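Local coordinates for MFP2b (Ascaris suum, PDB 2BJR), which is a nematode sperm motility protein that enhances polymerisation of the major sperm protein, MSP, in amoeboid movement, at residues 10-16 with 75-81; 60-66 with 143-149; 235-241 with 254-258. All coordinates share one frame; numbering follows the deposited sequence.

Interaction 1: 10-16 with 75-81. With SO4 (sulfate ion), chain D.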
# COMPACT_ATOMS: atom_id res chain seq x y z
N THR A 10 1.88 -16.43 -10.04
CA THR A 10 2.40 -15.56 -11.06
C THR A 10 3.37 -14.58 -10.46
O THR A 10 3.00 -13.75 -9.60
CB THR A 10 1.31 -14.75 -11.76
OG1 THR A 10 0.44 -15.62 -12.48
CG2 THR A 10 1.90 -13.87 -12.84
N TRP A 11 4.59 -14.64 -10.98
CA TRP A 11 5.64 -13.69 -10.67
C TRP A 11 5.76 -12.81 -11.88
O TRP A 11 6.36 -13.17 -12.91
CB TRP A 11 6.96 -14.43 -10.34
CG TRP A 11 6.82 -15.21 -9.08
CD1 TRP A 11 6.48 -16.51 -8.98
CD2 TRP A 11 6.98 -14.73 -7.74
NE1 TRP A 11 6.45 -16.88 -7.66
CE2 TRP A 11 6.76 -15.81 -6.88
CE3 TRP A 11 7.34 -13.51 -7.18
CZ2 TRP A 11 6.83 -15.71 -5.49
CZ3 TRP A 11 7.44 -13.42 -5.80
CH2 TRP A 11 7.17 -14.50 -4.97
N ALA A 12 5.17 -11.63 -11.78
CA ALA A 12 5.05 -10.73 -12.89
C ALA A 12 6.30 -9.98 -13.21
O ALA A 12 7.11 -9.69 -12.34
CB ALA A 12 3.87 -9.74 -12.65
N PHE A 13 6.41 -9.58 -14.46
CA PHE A 13 7.54 -8.86 -15.02
C PHE A 13 7.70 -7.53 -14.34
O PHE A 13 6.75 -6.71 -14.30
CB PHE A 13 7.27 -8.65 -16.52
CG PHE A 13 8.29 -7.80 -17.25
CD1 PHE A 13 9.64 -8.16 -17.27
CD2 PHE A 13 7.88 -6.68 -17.96
CE1 PHE A 13 10.56 -7.39 -17.98
CE2 PHE A 13 8.79 -5.91 -18.66
CZ PHE A 13 10.13 -6.27 -18.66
N GLY A 14 8.91 -7.28 -13.87
CA GLY A 14 9.16 -6.11 -13.02
C GLY A 14 10.37 -5.31 -13.40
O GLY A 14 11.39 -5.41 -12.75
N PRO A 15 10.30 -4.55 -14.46
CA PRO A 15 11.47 -3.79 -14.88
C PRO A 15 11.79 -2.70 -13.85
O PRO A 15 10.94 -1.87 -13.49
CB PRO A 15 11.07 -3.24 -16.26
CG PRO A 15 9.62 -3.39 -16.33
CD PRO A 15 9.13 -4.35 -15.33
N ILE A 16 13.01 -2.78 -13.31
CA ILE A 16 13.47 -1.78 -12.33
C ILE A 16 13.45 -0.42 -12.93
O ILE A 16 13.83 -0.22 -14.09
CB ILE A 16 14.86 -2.15 -11.76
CG1 ILE A 16 14.78 -3.48 -11.02
CG2 ILE A 16 15.41 -1.05 -10.84
CD1 ILE A 16 16.12 -4.13 -10.78
N GLY A 75 18.35 -5.59 -15.32
CA GLY A 75 17.28 -4.65 -15.62
C GLY A 75 15.91 -4.98 -15.02
O GLY A 75 15.06 -4.09 -14.96
N GLN A 76 15.70 -6.23 -14.60
CA GLN A 76 14.39 -6.68 -14.16
C GLN A 76 14.41 -7.71 -13.04
O GLN A 76 15.32 -8.57 -12.91
CB GLN A 76 13.51 -7.15 -15.34
CG GLN A 76 14.09 -8.18 -16.30
CD GLN A 76 15.00 -7.59 -17.40
OE1 GLN A 76 15.95 -8.26 -17.84
NE2 GLN A 76 14.74 -6.34 -17.83
N ILE A 77 13.37 -7.58 -12.19
CA ILE A 77 13.04 -8.55 -11.19
C ILE A 77 11.62 -9.01 -11.45
O ILE A 77 11.03 -8.64 -12.46
CB ILE A 77 13.13 -7.93 -9.78
CG1 ILE A 77 12.25 -6.67 -9.66
CG2 ILE A 77 14.57 -7.58 -9.43
CD1 ILE A 77 11.76 -6.43 -8.23
N GLN A 78 11.10 -9.83 -10.57
CA GLN A 78 9.67 -10.19 -10.63
C GLN A 78 8.98 -9.76 -9.34
O GLN A 78 9.62 -9.76 -8.28
CB GLN A 78 9.51 -11.67 -10.86
CG GLN A 78 9.88 -12.08 -12.28
CD GLN A 78 10.14 -13.55 -12.42
OE1 GLN A 78 11.15 -14.01 -11.94
NE2 GLN A 78 9.28 -14.27 -13.13
N VAL A 79 7.70 -9.38 -9.49
CA VAL A 79 6.83 -8.99 -8.36
C VAL A 79 5.64 -9.92 -8.33
O VAL A 79 5.00 -10.22 -9.38
CB VAL A 79 6.41 -7.53 -8.47
CG1 VAL A 79 5.48 -7.10 -7.30
CG2 VAL A 79 7.66 -6.66 -8.49
N LEU A 80 5.41 -10.50 -7.18
CA LEU A 80 4.28 -11.39 -7.01
C LEU A 80 3.00 -10.65 -7.39
O LEU A 80 2.81 -9.48 -7.04
CB LEU A 80 4.18 -11.84 -5.58
CG LEU A 80 3.16 -12.94 -5.25
CD1 LEU A 80 3.43 -14.22 -6.05
CD2 LEU A 80 3.27 -13.23 -3.77
N GLN A 81 2.15 -11.36 -8.15
CA GLN A 81 0.91 -10.79 -8.68
C GLN A 81 -0.24 -11.66 -8.27
O GLN A 81 -0.15 -12.87 -8.25
CB GLN A 81 0.99 -10.66 -10.19
CG GLN A 81 -0.25 -10.23 -10.92
CD GLN A 81 0.00 -10.07 -12.41
OE1 GLN A 81 0.03 -11.07 -13.10
NE2 GLN A 81 0.24 -8.86 -12.90
S SO4 D . 3.36 -10.15 -16.53
O1 SO4 D . 2.96 -10.17 -17.95
O2 SO4 D . 3.53 -8.73 -16.17
O3 SO4 D . 2.27 -10.75 -15.74
O4 SO4 D . 4.57 -10.97 -16.36
O HOH W 1 -0.00 -15.45 -8.07
O HOH W 2 -1.55 -13.06 -13.10
O HOH W 3 15.13 -1.90 -16.01

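Interaction 2: 60-66 with 143-149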
# COMPACT_ATOMS: atom_id res chain seq x y z
N PHE A 60 17.57 -6.94 -2.35
CA PHE A 60 17.72 -8.37 -2.16
C PHE A 60 19.05 -8.60 -1.40
O PHE A 60 19.99 -7.85 -1.62
CB PHE A 60 17.79 -9.13 -3.50
CG PHE A 60 16.53 -9.08 -4.30
CD1 PHE A 60 16.26 -8.00 -5.07
CD2 PHE A 60 15.55 -10.07 -4.16
CE1 PHE A 60 15.10 -7.90 -5.78
CE2 PHE A 60 14.39 -9.99 -4.89
CZ PHE A 60 14.15 -8.91 -5.67
N PRO A 61 19.08 -9.56 -0.49
CA PRO A 61 20.31 -9.97 0.18
C PRO A 61 21.08 -11.04 -0.60
O PRO A 61 20.57 -12.09 -0.93
CB PRO A 61 19.80 -10.55 1.49
CG PRO A 61 18.39 -10.95 1.25
CD PRO A 61 17.92 -10.28 0.03
N TYR A 62 22.32 -10.73 -0.91
CA TYR A 62 23.19 -11.66 -1.64
C TYR A 62 24.65 -11.34 -1.37
O TYR A 62 25.02 -10.18 -1.39
CB TYR A 62 22.93 -11.52 -3.11
CG TYR A 62 23.80 -12.39 -3.98
CD1 TYR A 62 23.65 -13.78 -3.98
CD2 TYR A 62 24.81 -11.83 -4.76
CE1 TYR A 62 24.48 -14.60 -4.78
CE2 TYR A 62 25.64 -12.62 -5.55
CZ TYR A 62 25.48 -14.00 -5.55
OH TYR A 62 26.29 -14.76 -6.37
N ASN A 63 25.49 -12.37 -1.24
CA ASN A 63 26.95 -12.15 -1.08
C ASN A 63 27.10 -11.20 0.13
O ASN A 63 27.93 -10.26 0.07
CB ASN A 63 27.54 -11.58 -2.38
CG ASN A 63 29.09 -11.54 -2.44
OD1 ASN A 63 29.80 -12.16 -1.64
ND2 ASN A 63 29.60 -10.80 -3.44
N LYS A 64 26.28 -11.43 1.18
CA LYS A 64 26.26 -10.59 2.38
C LYS A 64 26.13 -9.06 2.10
O LYS A 64 26.53 -8.23 2.91
CB LYS A 64 27.53 -10.85 3.20
CG LYS A 64 27.39 -10.52 4.64
CD LYS A 64 28.52 -11.11 5.53
CE LYS A 64 27.98 -11.34 6.96
NZ LYS A 64 27.14 -12.62 7.13
N SER A 65 25.54 -8.70 0.98
CA SER A 65 25.42 -7.31 0.61
C SER A 65 23.98 -7.04 0.28
O SER A 65 23.23 -7.97 -0.00
CB SER A 65 26.29 -7.02 -0.60
OG SER A 65 27.66 -7.24 -0.23
N GLU A 66 23.61 -5.78 0.31
CA GLU A 66 22.29 -5.40 -0.18
C GLU A 66 22.40 -5.03 -1.65
O GLU A 66 23.14 -4.11 -2.02
CB GLU A 66 21.75 -4.23 0.62
CG GLU A 66 20.43 -3.74 0.02
CD GLU A 66 19.84 -2.55 0.77
OE1 GLU A 66 20.63 -1.61 1.14
OE2 GLU A 66 18.61 -2.54 0.94
N PHE A 143 17.52 -10.59 5.51
CA PHE A 143 16.86 -9.32 5.24
C PHE A 143 17.87 -8.29 4.83
O PHE A 143 18.90 -8.12 5.51
CB PHE A 143 16.12 -8.84 6.50
CG PHE A 143 15.16 -9.86 7.06
CD1 PHE A 143 15.60 -10.82 7.96
CD2 PHE A 143 13.83 -9.87 6.67
CE1 PHE A 143 14.72 -11.76 8.45
CE2 PHE A 143 12.97 -10.81 7.14
CZ PHE A 143 13.39 -11.75 8.03
N SER A 144 17.64 -7.60 3.73
CA SER A 144 18.60 -6.62 3.24
C SER A 144 18.12 -5.20 3.60
O SER A 144 16.96 -4.88 3.40
CB SER A 144 18.84 -6.78 1.74
OG SER A 144 17.64 -6.77 0.97
N HIS A 145 19.03 -4.36 4.09
CA HIS A 145 18.66 -2.98 4.41
C HIS A 145 19.92 -2.19 4.73
O HIS A 145 20.89 -2.78 5.25
CB HIS A 145 17.81 -2.98 5.66
CG HIS A 145 18.52 -3.49 6.87
ND1 HIS A 145 18.97 -2.65 7.86
CD2 HIS A 145 18.89 -4.75 7.24
CE1 HIS A 145 19.58 -3.36 8.79
NE2 HIS A 145 19.55 -4.64 8.44
N ASP A 146 19.90 -0.89 4.47
CA ASP A 146 21.00 -0.01 4.91
C ASP A 146 22.37 -0.54 4.46
O ASP A 146 23.37 -0.37 5.17
CB ASP A 146 20.98 0.13 6.43
CG ASP A 146 19.60 0.63 6.98
OD1 ASP A 146 19.18 1.73 6.52
OD2 ASP A 146 18.85 -0.01 7.80
N GLY A 147 22.43 -1.18 3.30
CA GLY A 147 23.68 -1.73 2.78
C GLY A 147 24.18 -2.97 3.50
O GLY A 147 25.32 -3.41 3.25
N LYS A 148 23.34 -3.58 4.33
CA LYS A 148 23.73 -4.74 5.11
C LYS A 148 22.70 -5.84 5.00
O LYS A 148 21.60 -5.61 4.50
CB LYS A 148 23.90 -4.36 6.58
CG LYS A 148 24.97 -3.30 6.84
CD LYS A 148 25.15 -3.04 8.34
CE LYS A 148 24.38 -1.81 8.82
NZ LYS A 148 24.54 -0.52 8.03
N VAL A 149 23.06 -7.02 5.47
CA VAL A 149 22.15 -8.16 5.51
C VAL A 149 21.99 -8.70 6.94
O VAL A 149 22.98 -8.95 7.62
CB VAL A 149 22.65 -9.28 4.59
CG1 VAL A 149 21.73 -10.51 4.73
CG2 VAL A 149 22.70 -8.77 3.15
O HOH W 4 25.86 -7.35 6.06
O HOH W 5 25.57 -3.84 0.78

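Interaction 3: 235-241 with 254-258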
# COMPACT_ATOMS: atom_id res chain seq x y z
N GLN A 235 7.96 10.23 -3.19
CA GLN A 235 9.12 10.93 -3.74
C GLN A 235 10.22 10.89 -2.70
O GLN A 235 10.02 11.31 -1.56
CB GLN A 235 8.82 12.40 -4.02
CG GLN A 235 8.15 12.67 -5.33
CD GLN A 235 9.02 12.33 -6.56
OE1 GLN A 235 10.24 12.35 -6.49
NE2 GLN A 235 8.38 11.94 -7.64
N SER A 236 11.37 10.35 -3.09
CA SER A 236 12.48 10.11 -2.17
C SER A 236 12.13 9.43 -0.88
O SER A 236 12.57 9.86 0.16
CB SER A 236 13.15 11.44 -1.85
OG SER A 236 13.55 12.11 -3.03
N GLY A 237 11.32 8.36 -0.92
CA GLY A 237 10.92 7.67 0.26
C GLY A 237 9.88 8.40 1.11
O GLY A 237 9.46 7.89 2.12
N GLU A 238 9.43 9.56 0.65
CA GLU A 238 8.42 10.33 1.39
C GLU A 238 7.00 10.13 0.81
O GLU A 238 6.81 10.25 -0.41
CB GLU A 238 8.73 11.80 1.33
CG GLU A 238 10.05 12.15 1.99
CD GLU A 238 10.41 13.63 1.97
OE1 GLU A 238 9.51 14.51 1.98
OE2 GLU A 238 11.64 13.89 2.01
N PRO A 239 6.02 9.89 1.66
CA PRO A 239 4.62 9.77 1.20
C PRO A 239 4.02 11.09 0.81
O PRO A 239 4.22 12.11 1.50
CB PRO A 239 3.92 9.17 2.41
CG PRO A 239 4.68 9.68 3.58
CD PRO A 239 6.10 9.76 3.12
N VAL A 240 3.37 11.13 -0.35
CA VAL A 240 2.76 12.32 -0.89
C VAL A 240 1.29 12.01 -1.20
O VAL A 240 0.99 11.22 -2.10
CB VAL A 240 3.43 12.72 -2.20
CG1 VAL A 240 2.94 14.07 -2.70
CG2 VAL A 240 4.94 12.71 -1.99
N MSE A 241 0.39 12.67 -0.45
CA MSE A 241 -1.02 12.59 -0.79
C MSE A 241 -1.33 13.63 -1.85
O MSE A 241 -0.78 14.70 -1.91
CB MSE A 241 -1.94 12.79 0.40
CG MSE A 241 -1.80 11.82 1.48
SE MSE A 241 -2.46 10.07 1.06
CE MSE A 241 -2.06 9.35 2.79
N CYS A 254 -2.42 14.52 -9.88
CA CYS A 254 -1.51 15.62 -9.60
C CYS A 254 -1.03 15.58 -8.16
O CYS A 254 -1.84 15.43 -7.26
CB CYS A 254 -2.18 16.98 -9.85
SG CYS A 254 -1.05 18.37 -9.59
N PHE A 255 0.27 15.70 -7.97
CA PHE A 255 0.89 15.78 -6.63
C PHE A 255 1.79 17.02 -6.55
O PHE A 255 2.35 17.46 -7.56
CB PHE A 255 1.71 14.51 -6.34
CG PHE A 255 0.88 13.23 -6.38
CD1 PHE A 255 0.80 12.47 -7.53
CD2 PHE A 255 0.23 12.77 -5.26
CE1 PHE A 255 0.06 11.31 -7.56
CE2 PHE A 255 -0.54 11.60 -5.28
CZ PHE A 255 -0.64 10.88 -6.41
N GLY A 256 1.93 17.56 -5.34
CA GLY A 256 2.87 18.62 -5.05
C GLY A 256 3.86 18.13 -4.01
O GLY A 256 3.48 17.53 -3.01
N TRP A 257 5.15 18.35 -4.26
CA TRP A 257 6.18 17.92 -3.35
C TRP A 257 7.48 18.58 -3.78
O TRP A 257 7.66 18.86 -4.96
CB TRP A 257 6.36 16.40 -3.39
CG TRP A 257 7.42 15.92 -2.48
CD1 TRP A 257 7.28 15.56 -1.19
CD2 TRP A 257 8.80 15.73 -2.81
NE1 TRP A 257 8.48 15.12 -0.69
CE2 TRP A 257 9.44 15.25 -1.66
CE3 TRP A 257 9.56 15.91 -3.97
CZ2 TRP A 257 10.81 14.95 -1.63
CZ3 TRP A 257 10.93 15.62 -3.94
CH2 TRP A 257 11.53 15.15 -2.78
N GLY A 258 8.32 18.84 -2.80
CA GLY A 258 9.66 19.41 -3.00
C GLY A 258 9.68 20.73 -3.75
O GLY A 258 10.64 21.04 -4.43
O HOH W 6 -0.46 16.82 -3.49

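Interaction 1: 10-16 with 75-81
Trp11 lies against Leu80 where the edge strand 10-15 pairs antiparallel with strand 76-81. Leu80 CD1 sits over the centre of the indole's six-membered ring, 3.7 Å from its centroid, a CH-pi contact that suits a branched aliphatic group beside a flat ring. With CG anti to the carbonyl carbon (chi1 -66°), Trp11 lays its ring across Leu80, bringing CZ3 within 3.6 Å of Leu80 CB. Gln78, its chain extended beyond CG, reaches across to strand 10-15, where NE2 gives Trp11 O a bond of 3.1 Å from above the carbonyl plane. Ala12 and Val79 exchange two backbone bonds, Ala12 N to Val79 O (2.8 Å) and Val79 N to Ala12 O. The small Ala12 side chain lies beside the Gln81 amide, whose NE2 bonds to Asp22 O. Gly14 fits where a side chain would collide with Ile77 O. Ile16 CD1 meets Ile77 CG2 at 4.0 Å, nearly at right angles. The outward-facing Phe13 N donates to O4 of a sulfate (3.0 Å), probably from the crystallisation liquor. The chemistry implies a strand held by backbone bonds and the Gln78 amide, with apolar contacts at Trp11 and Ile16, while Phe13 N-H can donate to an anion.

Interaction 2: 60-66 with 143-149
Glu66, Val149 and Ser144 carry most of the meeting between two type I' hairpin turns, Tyr62 to Ser65 and His145 to Lys148. Glu66 runs fully extended, CG anti to its own N (chi1 175°), an extension that carries the carboxylate over to the second turn. There OE1 takes the N-H of Gly147 at 2.8 Å, the nitrogen standing above the carboxylate plane. Glycine suits this place in the turn because its phi is positive. The other oxygen, OE2, bonds to Ser59 OG and has a long, weak ion pair with Arg48. Farther back, Glu66 CG rests 3.8 Å from Ser144 CB, and Ser144 turns its hydroxyl to the same Ser59. Val149 splits its branches: CG1 packs on Pro61 CB at 3.8 Å, whereas CG2 reaches the backbone of the first turn, 3.3 Å from Ser65 O. Two waters fill in between the backbones; one accepts from Glu66 N at 2.8 Å and donates to Gly147 O. With a single direct hydrogen bond across, two sheets meet here without merging. The bonds to Gly147 and Ser59 imply that the carboxylate is held at both oxygens, which would probably favour its charged form.

Interaction 3: 235-241 with 254-258
Strands 238-241 and 254-257 run roughly antiparallel, 132° between their directions, but their axes come no nearer than 7.0 Å, and a water joins Met241 O to Gly256 N in place of a direct bond. Trp257, with CG anti to its backbone N (chi1 180°), swings its indole out over the turn Gln235 to Glu238. Gln235 CB lies over the centre of the six-membered ring, 3.5 Å from its centroid, a CH-pi contact made by the aliphatic part of a residue whose amide lies farther out. At the ring's edge NE1 gives its proton to Glu238 OE1 at 2.9 Å; the acceptor lies close to the indole plane, yet the carboxylate is turned 73° against it. This is the open end of the beta hairpin formed by strands 238-247 and 250-257, in the second cytosolic motility protein region; the type I' turn, with Gly237 at positive phi, links strand 238-247 back to strand 229-235. The other carboxylate oxygen, Glu238 OE2, forms a salt bridge with Lys309. Val240 fills the fork: CG1 is 3.9 Å from Phe255 CB, CG2 3.8 Å from Trp257 CD1. Phe255 turns a ring edge to the Met241 carbonyl carbon and stacks on Trp233.

In the fold
Interactions 1 and 2 belong to the first cytosolic motility protein region and share one six-stranded antiparallel sheet, which has strands 10-15 and 65-67 at its two borders. Their centres lie 19 Å apart, yet they touch where Ile77 CG2 packs on Phe60 CE1 at 3.7 Å. Interaction 1 pairs strands within that sheet; interaction 2 joins its far end to the four-stranded sheet that includes 140-145 and 148-153. Interaction 3 lies in the second region, its centre 24 Å from that of interaction 1 and 27 Å from that of interaction 2, and touches neither. All three lie away from the zinc site of His86, Cys174, Cys176 and Cys179.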